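Local coordinates for protein putative MAR1 (Leishmania donovani, PDB 1X9G) that is of unknown function but belongs to the isochorismatase superfamily and has been put forward as a putative ribonuclease, at residues R11-Y16 against L174-D179; T60-T65 against K83-I88; G114-A119 against G143-T148. All coordinates share one frame; numbering follows the deposited sequence.

Contact 1 of 3, residues R11-Y16 against L174-D179; sequences RLMPHY and LQMTKD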
loop_
_atom_site.group_PDB
_atom_site.type_symbol
_atom_site.label_atom_id
_atom_site.label_comp_id
_atom_site.label_asym_id
_atom_site.label_seq_id
_atom_site.Cartn_x
_atom_site.Cartn_y
_atom_site.Cartn_z
ATOM N N ARG A 11 -7.649 -10.966 -14.075
ATOM C CA ARG A 11 -6.879 -9.875 -13.535
ATOM C C ARG A 11 -7.130 -8.483 -14.042
ATOM O O ARG A 11 -6.900 -7.561 -13.271
ATOM C CB ARG A 11 -5.387 -10.170 -13.350
ATOM C CG ARG A 11 -4.968 -9.908 -11.906
ATOM C CD ARG A 11 -3.567 -10.333 -11.542
ATOM N NE ARG A 11 -3.343 -11.700 -11.966
ATOM C CZ ARG A 11 -2.971 -12.697 -11.176
ATOM N NH1 ARG A 11 -2.714 -12.476 -9.904
ATOM N NH2 ARG A 11 -2.852 -13.920 -11.687
ATOM N N LEU A 12 -7.619 -8.264 -15.251
ATOM C CA LEU A 12 -8.025 -6.881 -15.602
ATOM C C LEU A 12 -9.425 -6.872 -16.237
ATOM O O LEU A 12 -10.113 -7.884 -16.170
ATOM C CB LEU A 12 -6.989 -6.243 -16.535
ATOM C CG LEU A 12 -5.556 -6.049 -16.047
ATOM C CD1 LEU A 12 -4.607 -5.895 -17.186
ATOM C CD2 LEU A 12 -5.472 -4.818 -15.159
ATOM N N MET A 13 -9.864 -5.754 -16.815
ATOM C CA MET A 13 -11.084 -5.779 -17.659
ATOM C C MET A 13 -10.918 -6.764 -18.847
ATOM O O MET A 13 -9.851 -6.812 -19.482
ATOM C CB MET A 13 -11.445 -4.387 -18.190
ATOM C CG MET A 13 -11.867 -3.437 -17.085
ATOM S SD MET A 13 -12.995 -2.165 -17.559
ATOM C CE MET A 13 -14.553 -3.070 -17.495
ATOM N N PRO A 14 -11.939 -7.597 -19.106
ATOM C CA PRO A 14 -11.871 -8.474 -20.278
ATOM C C PRO A 14 -12.229 -7.651 -21.509
ATOM O O PRO A 14 -12.769 -6.540 -21.335
ATOM C CB PRO A 14 -12.946 -9.536 -19.991
ATOM C CG PRO A 14 -13.907 -8.895 -19.060
ATOM C CD PRO A 14 -13.192 -7.764 -18.340
ATOM N N HIS A 15 -11.920 -8.170 -22.713
ATOM C CA HIS A 15 -12.357 -7.574 -23.988
ATOM C C HIS A 15 -13.832 -7.159 -23.908
ATOM O O HIS A 15 -14.650 -7.895 -23.376
ATOM C CB HIS A 15 -12.093 -8.490 -25.219
ATOM C CG HIS A 15 -12.420 -7.809 -26.514
ATOM N ND1 HIS A 15 -13.616 -8.012 -27.181
ATOM C CD2 HIS A 15 -11.777 -6.824 -27.194
ATOM C CE1 HIS A 15 -13.681 -7.205 -28.228
ATOM N NE2 HIS A 15 -12.583 -6.468 -28.256
ATOM N N TYR A 16 -14.161 -5.980 -24.430
ATOM C CA TYR A 16 -15.540 -5.436 -24.328
ATOM C C TYR A 16 -16.697 -6.369 -24.724
ATOM O O TYR A 16 -17.829 -6.181 -24.245
ATOM C CB TYR A 16 -15.708 -4.086 -25.056
ATOM C CG TYR A 16 -15.412 -4.064 -26.554
ATOM C CD1 TYR A 16 -14.330 -3.325 -27.045
ATOM C CD2 TYR A 16 -16.234 -4.724 -27.487
ATOM C CE1 TYR A 16 -14.043 -3.265 -28.408
ATOM C CE2 TYR A 16 -15.953 -4.675 -28.888
ATOM C CZ TYR A 16 -14.846 -3.935 -29.334
ATOM O OH TYR A 16 -14.495 -3.836 -30.682
ATOM N N LEU A 174 -8.142 1.023 -22.914
ATOM C CA LEU A 174 -7.179 0.080 -23.446
ATOM C C LEU A 174 -7.334 -1.368 -23.009
ATOM O O LEU A 174 -6.804 -2.281 -23.657
ATOM C CB LEU A 174 -5.787 0.560 -23.031
ATOM C CG LEU A 174 -5.361 1.885 -23.668
ATOM C CD1 LEU A 174 -3.875 2.170 -23.452
ATOM C CD2 LEU A 174 -5.688 1.921 -25.199
ATOM N N GLN A 175 -7.982 -1.589 -21.875
ATOM C CA GLN A 175 -8.082 -2.924 -21.327
ATOM C C GLN A 175 -9.261 -3.613 -21.994
ATOM O O GLN A 175 -9.249 -4.826 -22.195
ATOM C CB GLN A 175 -8.284 -2.876 -19.815
ATOM C CG GLN A 175 -7.005 -2.663 -18.944
ATOM C CD GLN A 175 -7.384 -2.391 -17.489
ATOM O OE1 GLN A 175 -8.195 -3.105 -16.930
ATOM N NE2 GLN A 175 -6.860 -1.324 -16.904
ATOM N N MET A 176 -10.279 -2.838 -22.324
ATOM C CA MET A 176 -11.432 -3.345 -23.014
ATOM C C MET A 176 -11.222 -3.598 -24.546
ATOM O O MET A 176 -11.923 -4.426 -25.111
ATOM C CB MET A 176 -12.612 -2.394 -22.778
ATOM C CG MET A 176 -13.219 -2.459 -21.375
ATOM S SD MET A 176 -14.379 -1.089 -20.990
ATOM C CE MET A 176 -15.960 -1.934 -21.224
ATOM N N THR A 177 -10.292 -2.891 -25.200
ATOM C CA THR A 177 -9.984 -3.119 -26.631
ATOM C C THR A 177 -8.658 -3.791 -26.827
ATOM O O THR A 177 -7.724 -3.133 -27.249
ATOM C CB THR A 177 -9.822 -1.793 -27.446
ATOM O OG1 THR A 177 -9.528 -0.695 -26.583
ATOM C CG2 THR A 177 -11.077 -1.480 -28.262
ATOM N N LYS A 178 -8.512 -5.073 -26.550
ATOM C CA LYS A 178 -7.169 -5.543 -26.220
ATOM C C LYS A 178 -6.047 -5.392 -27.302
ATOM O O LYS A 178 -4.898 -5.805 -27.082
ATOM C CB LYS A 178 -7.274 -6.948 -25.642
ATOM C CG LYS A 178 -8.042 -7.033 -24.288
ATOM C CD LYS A 178 -7.253 -7.922 -23.264
ATOM C CE LYS A 178 -7.953 -8.089 -21.917
ATOM N NZ LYS A 178 -8.072 -6.798 -21.111
ATOM N N ASP A 179 -6.372 -4.739 -28.432
ATOM C CA ASP A 179 -5.532 -4.727 -29.660
ATOM C C ASP A 179 -5.695 -3.416 -30.454
ATOM O O ASP A 179 -6.804 -2.929 -30.598
ATOM C CB ASP A 179 -5.938 -5.902 -30.554
ATOM C CG ASP A 179 -4.789 -6.421 -31.424
ATOM O OD1 ASP A 179 -4.238 -5.657 -32.274
ATOM O OD2 ASP A 179 -4.457 -7.626 -31.249
#
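The irregular chain at Leu12-Tyr16 runs past the last turn of the helix ending at Met176, with the CA atoms of His15 and Met176 4.4 Å apart and two backbone amides directed at that turn. Tyr16 N donates to Met176 O over 2.8 Å, on a lone pair and in the carbonyl plane. Met13 N instead meets a side chain: its bond to Gln175 OE1 is 3.1 Å long and nearly straight (165° at the hydrogen). Gln175 reaches that amide because its chain is extended beyond CG (chi2 170°), and its other amide atom, NE2, bonds Ser171 one turn earlier, which fixes the rotation of the group. The Leu12 side chain crosses that of Gln175 at about a right angle, Leu12 CB lying 3.4 Å from Gln175 OE1. Met13 and Met176 pack through their sulfurs, with SD of Met13 3.8 Å from CG of Met176. Lys178, folded back by bends at chi2 and chi4, brings NZ up to the carbonyl oxygens of both Met13 and Gln175; both approaches are modelled very close, so their exact lengths are doubtful. Two rings flank the helix end. CD2 of His15 sits 3.2 Å from Met176 O, and the Tyr16 ring turns an edge to Thr177, Tyr16 CE1 lying 3.5 Å from Thr177 CG2. The rings also meet each other, His15 CE1 lying over the centre of the Tyr16 ring. His15 NE2 and Tyr16 OH both bond Asp182, and His15 ND1 bonds Ser17. The arrangement is a helix C-terminus whose last carbonyl, Met176 O, takes an N-H from a distant segment while Lys178 folds back to Gln175 O, here joining the lead-in to strand 21-26 to the end of helix 169-176 in an open-sheet alpha/beta fold.

Contact 2 of 3, residues T60-T65 against K83-I88; sequences TKYIVT and KTAHLI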
loop_
_atom_site.group_PDB
_atom_site.type_symbol
_atom_site.label_atom_id
_atom_site.label_comp_id
_atom_site.label_asym_id
_atom_site.label_seq_id
_atom_site.Cartn_x
_atom_site.Cartn_y
_atom_site.Cartn_z
ATOM N N THR A 60 -22.649 -2.630 -23.148
ATOM C CA THR A 60 -22.479 -1.729 -22.029
ATOM C C THR A 60 -23.742 -0.908 -21.799
ATOM O O THR A 60 -24.284 -0.333 -22.737
ATOM C CB THR A 60 -21.288 -0.764 -22.245
ATOM O OG1 THR A 60 -21.572 0.120 -23.325
ATOM C CG2 THR A 60 -20.025 -1.506 -22.572
ATOM N N LYS A 61 -24.211 -0.880 -20.553
ATOM C CA LYS A 61 -25.227 0.068 -20.103
ATOM C C LYS A 61 -24.567 1.299 -19.463
ATOM O O LYS A 61 -23.405 1.241 -19.016
ATOM C CB LYS A 61 -26.148 -0.589 -19.066
ATOM C CG LYS A 61 -26.603 -2.001 -19.484
ATOM C CD LYS A 61 -27.367 -2.629 -18.137
ATOM C CE LYS A 61 -27.833 -4.141 -18.853
ATOM N NZ LYS A 61 -28.585 -4.856 -17.723
ATOM N N TYR A 62 -25.312 2.400 -19.390
ATOM C CA TYR A 62 -24.808 3.613 -18.745
ATOM C C TYR A 62 -25.839 4.129 -17.739
ATOM O O TYR A 62 -27.024 4.267 -18.058
ATOM C CB TYR A 62 -24.491 4.651 -19.808
ATOM C CG TYR A 62 -23.620 5.783 -19.354
ATOM C CD1 TYR A 62 -22.267 5.835 -19.722
ATOM C CD2 TYR A 62 -24.142 6.827 -18.553
ATOM C CE1 TYR A 62 -21.452 6.874 -19.312
ATOM C CE2 TYR A 62 -23.336 7.884 -18.143
ATOM C CZ TYR A 62 -21.996 7.896 -18.530
ATOM O OH TYR A 62 -21.200 8.935 -18.144
ATOM N N ILE A 63 -25.396 4.413 -16.519
ATOM C CA ILE A 63 -26.309 4.638 -15.402
ATOM C C ILE A 63 -25.904 5.906 -14.615
ATOM O O ILE A 63 -24.741 6.098 -14.279
ATOM C CB ILE A 63 -26.407 3.354 -14.501
ATOM C CG1 ILE A 63 -26.797 2.129 -15.340
ATOM C CG2 ILE A 63 -27.349 3.538 -13.286
ATOM C CD1 ILE A 63 -26.739 0.813 -14.567
ATOM N N VAL A 64 -26.861 6.779 -14.355
ATOM C CA VAL A 64 -26.624 8.032 -13.668
ATOM C C VAL A 64 -27.507 7.928 -12.451
ATOM O O VAL A 64 -28.697 7.658 -12.573
ATOM C CB VAL A 64 -27.114 9.231 -14.523
ATOM C CG1 VAL A 64 -26.976 10.548 -13.797
ATOM C CG2 VAL A 64 -26.391 9.266 -15.891
ATOM N N THR A 65 -26.925 8.096 -11.269
ATOM C CA THR A 65 -27.742 8.287 -10.068
ATOM C C THR A 65 -27.636 9.758 -9.674
ATOM O O THR A 65 -26.548 10.361 -9.776
ATOM C CB THR A 65 -27.279 7.415 -8.879
ATOM O OG1 THR A 65 -26.000 7.870 -8.468
ATOM C CG2 THR A 65 -27.157 5.979 -9.257
ATOM N N LYS A 83 -28.332 8.747 -25.010
ATOM C CA LYS A 83 -29.799 8.617 -25.044
ATOM C C LYS A 83 -30.249 7.358 -24.313
ATOM O O LYS A 83 -31.341 7.320 -23.740
ATOM C CB LYS A 83 -30.350 8.614 -26.483
ATOM C CG LYS A 83 -29.815 9.713 -27.368
ATOM C CD LYS A 83 -30.068 11.089 -26.764
ATOM C CE LYS A 83 -29.498 12.182 -27.653
ATOM N NZ LYS A 83 -30.437 13.343 -27.705
ATOM N N THR A 84 -29.396 6.336 -24.326
ATOM C CA THR A 84 -29.699 5.080 -23.660
ATOM C C THR A 84 -29.605 5.111 -22.116
ATOM O O THR A 84 -29.953 4.120 -21.473
ATOM C CB THR A 84 -28.822 3.936 -24.223
ATOM O OG1 THR A 84 -27.501 4.427 -24.460
ATOM C CG2 THR A 84 -29.400 3.413 -25.549
ATOM N N ALA A 85 -29.165 6.230 -21.530
ATOM C CA ALA A 85 -28.874 6.315 -20.069
ATOM C C ALA A 85 -30.020 5.937 -19.102
ATOM O O ALA A 85 -31.162 6.342 -19.309
ATOM C CB ALA A 85 -28.324 7.713 -19.706
ATOM N N HIS A 86 -29.726 5.179 -18.042
ATOM C CA HIS A 86 -30.760 4.870 -17.051
ATOM C C HIS A 86 -30.588 5.756 -15.865
ATOM O O HIS A 86 -29.850 5.452 -14.913
ATOM C CB HIS A 86 -30.761 3.420 -16.637
ATOM C CG HIS A 86 -30.788 2.485 -17.794
ATOM N ND1 HIS A 86 -31.937 1.850 -18.206
ATOM C CD2 HIS A 86 -29.810 2.100 -18.651
ATOM C CE1 HIS A 86 -31.666 1.113 -19.271
ATOM N NE2 HIS A 86 -30.381 1.242 -19.558
ATOM N N LEU A 87 -31.276 6.877 -15.927
ATOM C CA LEU A 87 -31.129 7.890 -14.931
ATOM C C LEU A 87 -32.053 7.618 -13.741
ATOM O O LEU A 87 -33.225 7.380 -13.921
ATOM C CB LEU A 87 -31.304 9.234 -15.612
ATOM C CG LEU A 87 -31.748 10.522 -14.977
ATOM C CD1 LEU A 87 -31.325 10.667 -13.522
ATOM C CD2 LEU A 87 -31.019 11.505 -15.859
ATOM N N ILE A 88 -31.479 7.579 -12.531
ATOM C CA ILE A 88 -32.218 7.182 -11.334
ATOM C C ILE A 88 -31.852 8.071 -10.132
ATOM O O ILE A 88 -30.849 8.773 -10.151
ATOM C CB ILE A 88 -32.205 5.582 -11.044
ATOM C CG1 ILE A 88 -31.615 5.220 -9.694
ATOM C CG2 ILE A 88 -31.596 4.733 -12.175
ATOM C CD1 ILE A 88 -30.157 4.961 -9.767
#
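Tyr62 and Val64 offer their backbones to His86 and Ile88 in a parallel strand pairing; the axes of the segments 60-65 and 86-88 approach to 4.7 Å, 16° apart in direction. Three backbone hydrogen bonds join them. His86 N donates to Tyr62 O (2.9 Å) and Ile88 N to Val64 O (2.8 Å). The third, from Val64 N to His86 O, is weak at 3.3 Å. His86 thus bonds to the residues before and after its partner Ile63, as parallel sheets require. CA-H...O contacts fill in between: Ala85 CA and Leu87 CA each approach the oxygen that also takes the neighbouring N-H, those of Tyr62 and Val64.

Among the side chains, Thr65 and Ile88 run alongside each other in the same direction. With OG1 of Thr65 at chi1 67°, its methyl CG2 is left anti to the carbonyl carbon and meets Ile88 CD1 at 3.2 Å, an approach so tight that, with Ile88 in an unusual rotamer, its detail is doubtful. On the other face Val64 and Leu87 touch loosely, CB to CB 4.3 Å. The Tyr62 ring meets the Ala85 methyl, CD2 to CB 4.4 Å, while the His86 ring turns an edge to Tyr62 O.

Strand 86-90 forms one edge of this chain's sheet, and strand 60-67 is held from its other side by strand 21-26; Thr65 OG1 bonds Asp27, just beyond that strand. Ile63 and Ile88 face helix 98-102. Tyr62 packs against helix 39-55 and sends its hydroxyl to the Ala46 carbonyl.

Contact 3 of 3, residues G114-A119 against G143-T148; sequences GIEGHA and GSQKKT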
loop_
_atom_site.group_PDB
_atom_site.type_symbol
_atom_site.label_atom_id
_atom_site.label_comp_id
_atom_site.label_asym_id
_atom_site.label_seq_id
_atom_site.Cartn_x
_atom_site.Cartn_y
_atom_site.Cartn_z
ATOM N N GLY A 114 -17.186 9.074 -10.190
ATOM C CA GLY A 114 -17.920 10.141 -9.519
ATOM C C GLY A 114 -17.464 10.538 -8.107
ATOM O O GLY A 114 -16.312 10.374 -7.747
ATOM N N ILE A 115 -18.424 10.987 -7.304
ATOM C CA ILE A 115 -18.217 11.660 -6.075
ATOM C C ILE A 115 -19.259 11.112 -5.069
ATOM O O ILE A 115 -20.316 10.748 -5.490
ATOM C CB ILE A 115 -18.349 13.157 -6.309
ATOM C CG1 ILE A 115 -17.416 13.890 -5.350
ATOM C CG2 ILE A 115 -19.853 13.713 -6.207
ATOM C CD1 ILE A 115 -16.211 14.465 -6.048
ATOM N N GLU A 116 -18.951 10.952 -3.763
ATOM C CA GLU A 116 -17.627 11.155 -3.152
ATOM C C GLU A 116 -16.954 9.841 -2.829
ATOM O O GLU A 116 -17.607 8.912 -2.334
ATOM C CB GLU A 116 -17.768 11.955 -1.861
ATOM C CG GLU A 116 -18.521 13.262 -1.997
ATOM C CD GLU A 116 -18.056 14.342 -1.019
ATOM O OE1 GLU A 116 -18.939 15.103 -0.567
ATOM O OE2 GLU A 116 -16.837 14.444 -0.692
ATOM N N GLY A 117 -15.628 9.804 -3.046
ATOM C CA GLY A 117 -14.781 8.604 -2.864
ATOM C C GLY A 117 -15.030 7.811 -1.589
ATOM O O GLY A 117 -15.090 6.574 -1.603
ATOM N N HIS A 118 -15.209 8.543 -0.487
ATOM C CA HIS A 118 -15.338 7.951 0.842
ATOM C C HIS A 118 -16.778 7.749 1.310
ATOM O O HIS A 118 -16.993 7.268 2.437
ATOM C CB HIS A 118 -14.611 8.826 1.850
ATOM C CG HIS A 118 -15.205 10.187 1.979
ATOM N ND1 HIS A 118 -15.085 11.145 0.988
ATOM C CD2 HIS A 118 -15.970 10.738 2.950
ATOM C CE1 HIS A 118 -15.715 12.247 1.371
ATOM N NE2 HIS A 118 -16.246 12.029 2.565
ATOM N N ALA A 119 -17.748 8.099 0.454
ATOM C CA ALA A 119 -19.130 8.163 0.876
ATOM C C ALA A 119 -19.974 7.301 -0.039
ATOM O O ALA A 119 -19.932 6.078 0.080
ATOM C CB ALA A 119 -19.598 9.650 0.934
ATOM N N GLY A 143 -13.445 11.844 -6.743
ATOM C CA GLY A 143 -13.093 12.976 -5.872
ATOM C C GLY A 143 -13.850 13.025 -4.544
ATOM O O GLY A 143 -14.875 12.378 -4.382
ATOM N N SER A 144 -13.321 13.797 -3.603
ATOM C CA SER A 144 -13.942 14.061 -2.311
ATOM C C SER A 144 -13.726 15.547 -2.045
ATOM O O SER A 144 -12.852 16.160 -2.653
ATOM C CB SER A 144 -13.274 13.236 -1.213
ATOM O OG SER A 144 -13.727 11.890 -1.273
ATOM N N GLN A 145 -14.496 16.153 -1.147
ATOM C CA GLN A 145 -14.172 17.533 -0.744
ATOM C C GLN A 145 -12.812 17.684 -0.081
ATOM O O GLN A 145 -12.092 18.626 -0.389
ATOM C CB GLN A 145 -15.263 18.126 0.120
ATOM C CG GLN A 145 -16.443 18.500 -0.671
ATOM C CD GLN A 145 -17.606 18.897 0.191
ATOM O OE1 GLN A 145 -18.669 18.304 0.094
ATOM N NE2 GLN A 145 -17.410 19.906 1.051
ATOM N N LYS A 146 -12.461 16.767 0.814
ATOM C CA LYS A 146 -11.143 16.796 1.502
ATOM C C LYS A 146 -10.235 15.604 1.156
ATOM O O LYS A 146 -10.689 14.450 1.115
ATOM C CB LYS A 146 -11.335 16.852 3.029
ATOM C CG LYS A 146 -12.273 17.953 3.527
ATOM C CD LYS A 146 -11.510 19.277 3.621
ATOM C CE LYS A 146 -12.310 20.514 3.197
ATOM N NZ LYS A 146 -13.506 20.729 4.020
ATOM N N LYS A 147 -8.947 15.899 0.945
ATOM C CA LYS A 147 -7.871 14.904 0.690
ATOM C C LYS A 147 -7.893 13.713 1.624
ATOM O O LYS A 147 -7.871 12.568 1.151
ATOM C CB LYS A 147 -6.491 15.543 0.791
ATOM C CG LYS A 147 -6.166 16.497 -0.343
ATOM C CD LYS A 147 -4.784 17.228 -0.145
ATOM C CE LYS A 147 -4.224 17.842 -1.524
ATOM N NZ LYS A 147 -4.774 19.194 -1.896
ATOM N N THR A 148 -7.967 13.983 2.930
ATOM C CA THR A 148 -7.820 12.963 3.965
ATOM C C THR A 148 -8.906 11.903 3.841
ATOM O O THR A 148 -8.642 10.720 3.942
ATOM C CB THR A 148 -7.740 13.598 5.395
ATOM O OG1 THR A 148 -6.660 14.530 5.446
ATOM C CG2 THR A 148 -7.493 12.557 6.492
#
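Ser144 and His118 meet in the plane of the imidazole: the hydroxyl OG lies at the ring edge, 2.7 Å from ND1, in a hydrogen bond whose donor could be either group. A chi1 of 64° turns the ring in over its own backbone and brings ND1 to Ser144. Its far nitrogen, NE2, bonds Glu170 of the third subunit, so the imidazole is gripped at both nitrogens and its rotation is fixed.

Glu116 comes to the other segment from a different direction. Its chain bends at chi2 (-149°) and crosses that of Gln145 obliquely, and OE2 takes the amide N-H of Gln145 at 2.9 Å. That donor stands above the carboxylate plane, 37° out of it. Ser144 CA lies beside the same oxygen, 3.3 Å from OE2.

Between these groups Gly143 O receives Gly117 N at 3.0 Å, again from above the carbonyl plane. Glu116 CA adds a CA-H...O contact to that carbonyl. Ile115 CD1 is modelled very close to Gly143 O, and its placement is doubtful.

The peptide between Ile115 and Glu116 is cis. A cis peptide just before the helix that carries the nucleophile recurs in isochorismatase-like hydrolases, and this turn is consistent with that plan. Chemically, polar groups at the end of strand 134-143 and the loop after it are met by the turn into helix 117-130: a carboxylate takes a backbone N-H, and a serine positions a histidine that also ties this chain to its neighbour.

From the N terminus the chain passes first through 11-16, which waits until 174-179 for its partner, so contact 1 closes a loop holding most of the chain. Contacts 2 and 3 both fall within it, one after the other: 60-65 pairs with 83-88 before 114-119 meets 143-148, and none cross. Contact 1 ties the lead-in to strand 21-26 to the end of helix 169-176. Contact 2 adds the edge strand 86-90 to the parallel sheet, whereas contact 3 joins two neighbouring strands of that sheet where they turn into their helices. Contacts 1 and 3 lie on opposite sides of the chain's centre, their centres about 27 Å apart, and each also reaches another subunit.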